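Local coordinates for protein polyhedrin (Uranotaenia sapphirina cypovirus, PDB 4ZQX) that forms the crystalline matrix of cypovirus polyhedra, the occlusion bodies that enclose virus particles, and binds ATP, at residues Asn109-Arg120 with Val172-His183. Numbering follows the deposited sequence.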
# COMPACT_ATOMS: atom_id res chain seq x y z
N ASN A 109 -16.65 -3.83 15.90
CA ASN A 109 -16.39 -3.22 17.20
C ASN A 109 -15.72 -1.86 17.06
O ASN A 109 -14.62 -1.63 17.53
CB ASN A 109 -15.55 -4.18 18.06
CG ASN A 109 -15.59 -3.82 19.53
OD1 ASN A 109 -16.51 -3.17 20.00
ND2 ASN A 109 -14.57 -4.26 20.26
N VAL A 110 -16.45 -0.94 16.41
CA VAL A 110 -15.94 0.38 16.03
C VAL A 110 -16.08 1.43 17.13
O VAL A 110 -17.05 1.46 17.86
CB VAL A 110 -16.69 0.87 14.77
CG1 VAL A 110 -16.31 2.32 14.38
CG2 VAL A 110 -16.48 -0.11 13.62
N ASP A 111 -15.08 2.31 17.23
CA ASP A 111 -15.18 3.48 18.09
C ASP A 111 -15.95 4.55 17.31
O ASP A 111 -15.36 5.31 16.52
CB ASP A 111 -13.80 4.00 18.48
CG ASP A 111 -13.88 5.13 19.50
OD1 ASP A 111 -14.99 5.70 19.70
OD2 ASP A 111 -12.85 5.46 20.12
N TRP A 112 -17.26 4.60 17.52
CA TRP A 112 -18.10 5.53 16.77
C TRP A 112 -17.82 6.99 17.10
O TRP A 112 -18.17 7.87 16.32
CB TRP A 112 -19.59 5.21 16.98
CG TRP A 112 -19.91 3.78 16.70
CD1 TRP A 112 -20.21 2.82 17.61
CD2 TRP A 112 -19.95 3.15 15.42
NE1 TRP A 112 -20.43 1.62 16.98
CE2 TRP A 112 -20.28 1.80 15.63
CE3 TRP A 112 -19.74 3.60 14.11
CZ2 TRP A 112 -20.41 0.88 14.58
CZ3 TRP A 112 -19.87 2.68 13.07
CH2 TRP A 112 -20.21 1.34 13.32
N ASN A 113 -17.19 7.26 18.24
CA ASN A 113 -16.80 8.62 18.56
C ASN A 113 -15.66 9.15 17.67
O ASN A 113 -15.51 10.36 17.49
CB ASN A 113 -16.34 8.71 20.01
CG ASN A 113 -17.49 8.75 20.98
OD1 ASN A 113 -18.04 7.71 21.37
ND2 ASN A 113 -17.86 9.96 21.41
N LYS A 114 -14.86 8.24 17.13
CA LYS A 114 -13.60 8.64 16.51
C LYS A 114 -13.45 8.19 15.05
O LYS A 114 -12.46 8.54 14.40
CB LYS A 114 -12.40 8.11 17.31
CG LYS A 114 -12.24 8.74 18.73
CD LYS A 114 -12.19 10.27 18.75
CE LYS A 114 -11.05 10.86 17.96
NZ LYS A 114 -9.73 10.79 18.65
N ALA A 115 -14.41 7.43 14.54
CA ALA A 115 -14.37 7.05 13.13
C ALA A 115 -14.44 8.31 12.29
O ALA A 115 -15.31 9.16 12.53
CB ALA A 115 -15.49 6.10 12.80
N SER A 116 -13.53 8.46 11.33
CA SER A 116 -13.51 9.66 10.50
C SER A 116 -13.57 9.33 9.02
O SER A 116 -12.90 8.42 8.55
CB SER A 116 -12.30 10.53 10.81
OG SER A 116 -11.09 9.84 10.56
N ILE A 117 -14.39 10.08 8.29
CA ILE A 117 -14.54 9.93 6.85
C ILE A 117 -14.23 11.28 6.25
O ILE A 117 -14.96 12.24 6.46
CB ILE A 117 -15.96 9.47 6.46
CG1 ILE A 117 -16.28 8.13 7.13
CG2 ILE A 117 -16.10 9.37 4.95
CD1 ILE A 117 -17.74 7.72 7.00
N ASP A 118 -13.13 11.36 5.51
CA ASP A 118 -12.65 12.62 4.97
C ASP A 118 -12.70 12.55 3.44
O ASP A 118 -11.99 11.75 2.83
CB ASP A 118 -11.22 12.84 5.49
CG ASP A 118 -10.63 14.19 5.12
OD1 ASP A 118 -11.36 15.11 4.68
OD2 ASP A 118 -9.40 14.33 5.31
N ILE A 119 -13.56 13.37 2.85
CA ILE A 119 -13.66 13.50 1.40
C ILE A 119 -12.71 14.60 0.97
O ILE A 119 -12.91 15.78 1.33
CB ILE A 119 -15.08 13.85 0.97
CG1 ILE A 119 -16.08 12.86 1.56
CG2 ILE A 119 -15.18 13.87 -0.56
CD1 ILE A 119 -15.84 11.42 1.20
N ARG A 120 -11.67 14.21 0.22
CA ARG A 120 -10.54 15.09 -0.11
C ARG A 120 -10.55 15.44 -1.59
O ARG A 120 -11.36 14.91 -2.33
CB ARG A 120 -9.21 14.42 0.27
CG ARG A 120 -9.14 14.02 1.76
CD ARG A 120 -7.89 13.27 2.12
NE ARG A 120 -6.68 14.09 2.05
CZ ARG A 120 -6.24 14.89 3.03
NH1 ARG A 120 -6.92 14.99 4.17
NH2 ARG A 120 -5.12 15.57 2.87
N VAL A 172 -13.26 13.25 -6.43
CA VAL A 172 -12.76 13.34 -5.06
C VAL A 172 -11.86 12.15 -4.78
O VAL A 172 -11.85 11.18 -5.55
CB VAL A 172 -13.93 13.35 -4.06
CG1 VAL A 172 -14.82 14.55 -4.31
CG2 VAL A 172 -14.72 12.05 -4.15
N SER A 173 -11.10 12.23 -3.69
CA SER A 173 -10.36 11.10 -3.13
C SER A 173 -10.87 10.87 -1.70
O SER A 173 -11.58 11.72 -1.16
CB SER A 173 -8.86 11.36 -3.13
OG SER A 173 -8.54 12.55 -2.42
N ILE A 174 -10.55 9.73 -1.12
CA ILE A 174 -11.16 9.33 0.15
C ILE A 174 -10.13 8.86 1.16
O ILE A 174 -9.22 8.09 0.83
CB ILE A 174 -12.16 8.16 -0.05
CG1 ILE A 174 -13.30 8.57 -0.98
CG2 ILE A 174 -12.72 7.71 1.28
CD1 ILE A 174 -14.25 7.41 -1.30
N ALA A 175 -10.29 9.32 2.40
CA ALA A 175 -9.53 8.78 3.52
C ALA A 175 -10.46 8.47 4.68
O ALA A 175 -11.07 9.38 5.24
CB ALA A 175 -8.46 9.74 3.96
N VAL A 176 -10.57 7.19 5.01
CA VAL A 176 -11.41 6.72 6.09
C VAL A 176 -10.50 6.09 7.13
O VAL A 176 -9.68 5.23 6.80
CB VAL A 176 -12.43 5.68 5.59
CG1 VAL A 176 -13.34 5.20 6.72
CG2 VAL A 176 -13.26 6.26 4.50
N ILE A 177 -10.63 6.53 8.37
CA ILE A 177 -9.88 5.97 9.48
C ILE A 177 -10.88 5.44 10.49
O ILE A 177 -11.69 6.21 10.99
CB ILE A 177 -9.01 7.05 10.15
CG1 ILE A 177 -8.04 7.64 9.12
CG2 ILE A 177 -8.20 6.45 11.31
CD1 ILE A 177 -7.28 8.86 9.59
N VAL A 178 -10.81 4.14 10.79
CA VAL A 178 -11.80 3.49 11.66
C VAL A 178 -11.10 2.80 12.83
O VAL A 178 -10.60 1.68 12.67
CB VAL A 178 -12.59 2.42 10.91
CG1 VAL A 178 -13.68 1.86 11.80
CG2 VAL A 178 -13.19 3.00 9.66
N PRO A 179 -11.06 3.46 14.00
CA PRO A 179 -10.37 2.87 15.16
C PRO A 179 -11.26 1.92 15.95
O PRO A 179 -12.49 2.07 15.96
CB PRO A 179 -10.01 4.09 16.03
CG PRO A 179 -10.62 5.26 15.38
CD PRO A 179 -11.56 4.80 14.32
N ARG A 180 -10.63 0.93 16.58
CA ARG A 180 -11.32 -0.00 17.44
C ARG A 180 -11.87 0.64 18.73
O ARG A 180 -11.20 1.47 19.36
CB ARG A 180 -10.35 -1.13 17.83
CG ARG A 180 -11.06 -2.27 18.53
CD ARG A 180 -10.14 -3.44 18.85
NE ARG A 180 -10.93 -4.61 19.24
CZ ARG A 180 -11.47 -5.50 18.39
NH1 ARG A 180 -11.31 -5.41 17.06
NH2 ARG A 180 -12.18 -6.49 18.88
N ASN A 181 -13.07 0.24 19.13
CA ASN A 181 -13.65 0.61 20.41
C ASN A 181 -12.81 0.08 21.60
O ASN A 181 -12.66 -1.13 21.79
CB ASN A 181 -15.09 0.07 20.43
CG ASN A 181 -15.79 0.27 21.77
OD1 ASN A 181 -15.29 0.94 22.66
ND2 ASN A 181 -16.98 -0.31 21.91
N MET A 182 -12.27 0.99 22.41
CA MET A 182 -11.53 0.62 23.63
C MET A 182 -12.20 1.23 24.86
O MET A 182 -11.56 1.42 25.90
CB MET A 182 -10.06 1.05 23.52
CG MET A 182 -9.35 0.42 22.35
SD MET A 182 -7.57 0.75 22.36
CE MET A 182 -7.21 0.19 20.70
N HIS A 183 -13.50 1.50 24.76
CA HIS A 183 -14.25 2.10 25.87
C HIS A 183 -14.44 1.14 27.05
O HIS A 183 -15.04 1.52 28.05
CB HIS A 183 -15.60 2.63 25.38
CG HIS A 183 -15.49 3.80 24.46
ND1 HIS A 183 -16.38 4.03 23.42
CD2 HIS A 183 -14.60 4.82 24.40
CE1 HIS A 183 -16.03 5.13 22.78
NE2 HIS A 183 -14.96 5.63 23.35
O HOH W 1 -18.60 -0.32 19.15
O HOH W 2 -13.11 7.37 22.00
O HOH W 3 -10.26 10.53 7.85
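Asp-111 meets His-183 with its carboxylate turned 78° to the imidazole plane, OD1 lying 3.3 Å from His-183 CE1 in an oblique approach. The link is polar but indirect: one water donates to Asp-111 OD2 and is also hydrogen-bonded to His-183 NE2. Asn-181 OD1 accepts from His-183 N at 2.8 Å, an Asx turn that ties the histidine's backbone beside Asp-111. With CG anti to the backbone N, the Asn-181 side chain crosses that of Asn-109 at about a right angle. The Asn-109 ND2 end lies over one face of the Arg-180 guanidinium, 3.5 Å from Arg-180 NH2, with the two planes 86° apart. Arg-180 NH1 is itself held by the carbonyls of Pro-48 and Ala-25.

Beyond this irregular end, where Val-110 and Arg-180 form a single bridge, strands 116-120 and 173-179 run antiparallel at 162° as edge and centre of a three-stranded sheet completed by 50-55. Ser-116/Ile-177, Asp-118/Ala-175 and Arg-120/Ser-173 are its hydrogen-bonded pairs, each closed by two backbone bonds. On their face, Arg-120 bends at chi3 and places NH1 2.8 Å from Asp-118 OD2, a salt bridge in the guanidinium plane, on the syn side of OD2 but tilted out of the carboxylate plane; Asp-136 salt-bridges NH2, and the carbonyls of Gly-124 and Arg-137 take NE and NH1. Ala-175 CB packs against Arg-120 CD; Thr-203 of a second subunit packs on Ala-175 and Ile-177, and its Asn-26 on Arg-120.

Ile-117, Ile-119, Ile-174 and Val-176 make the other face apolar. Ile-117 and Val-176 stand alongside each other, CG1 to CG1 4.2 Å, both touching Phe-104 of strand 101-107. Beyond the strand pairs, Val-172 CB meets Ile-119 CG2 at 3.8 Å, and Val-110 CG1 meets Val-178 CG1 at 3.7 Å beside Met-27.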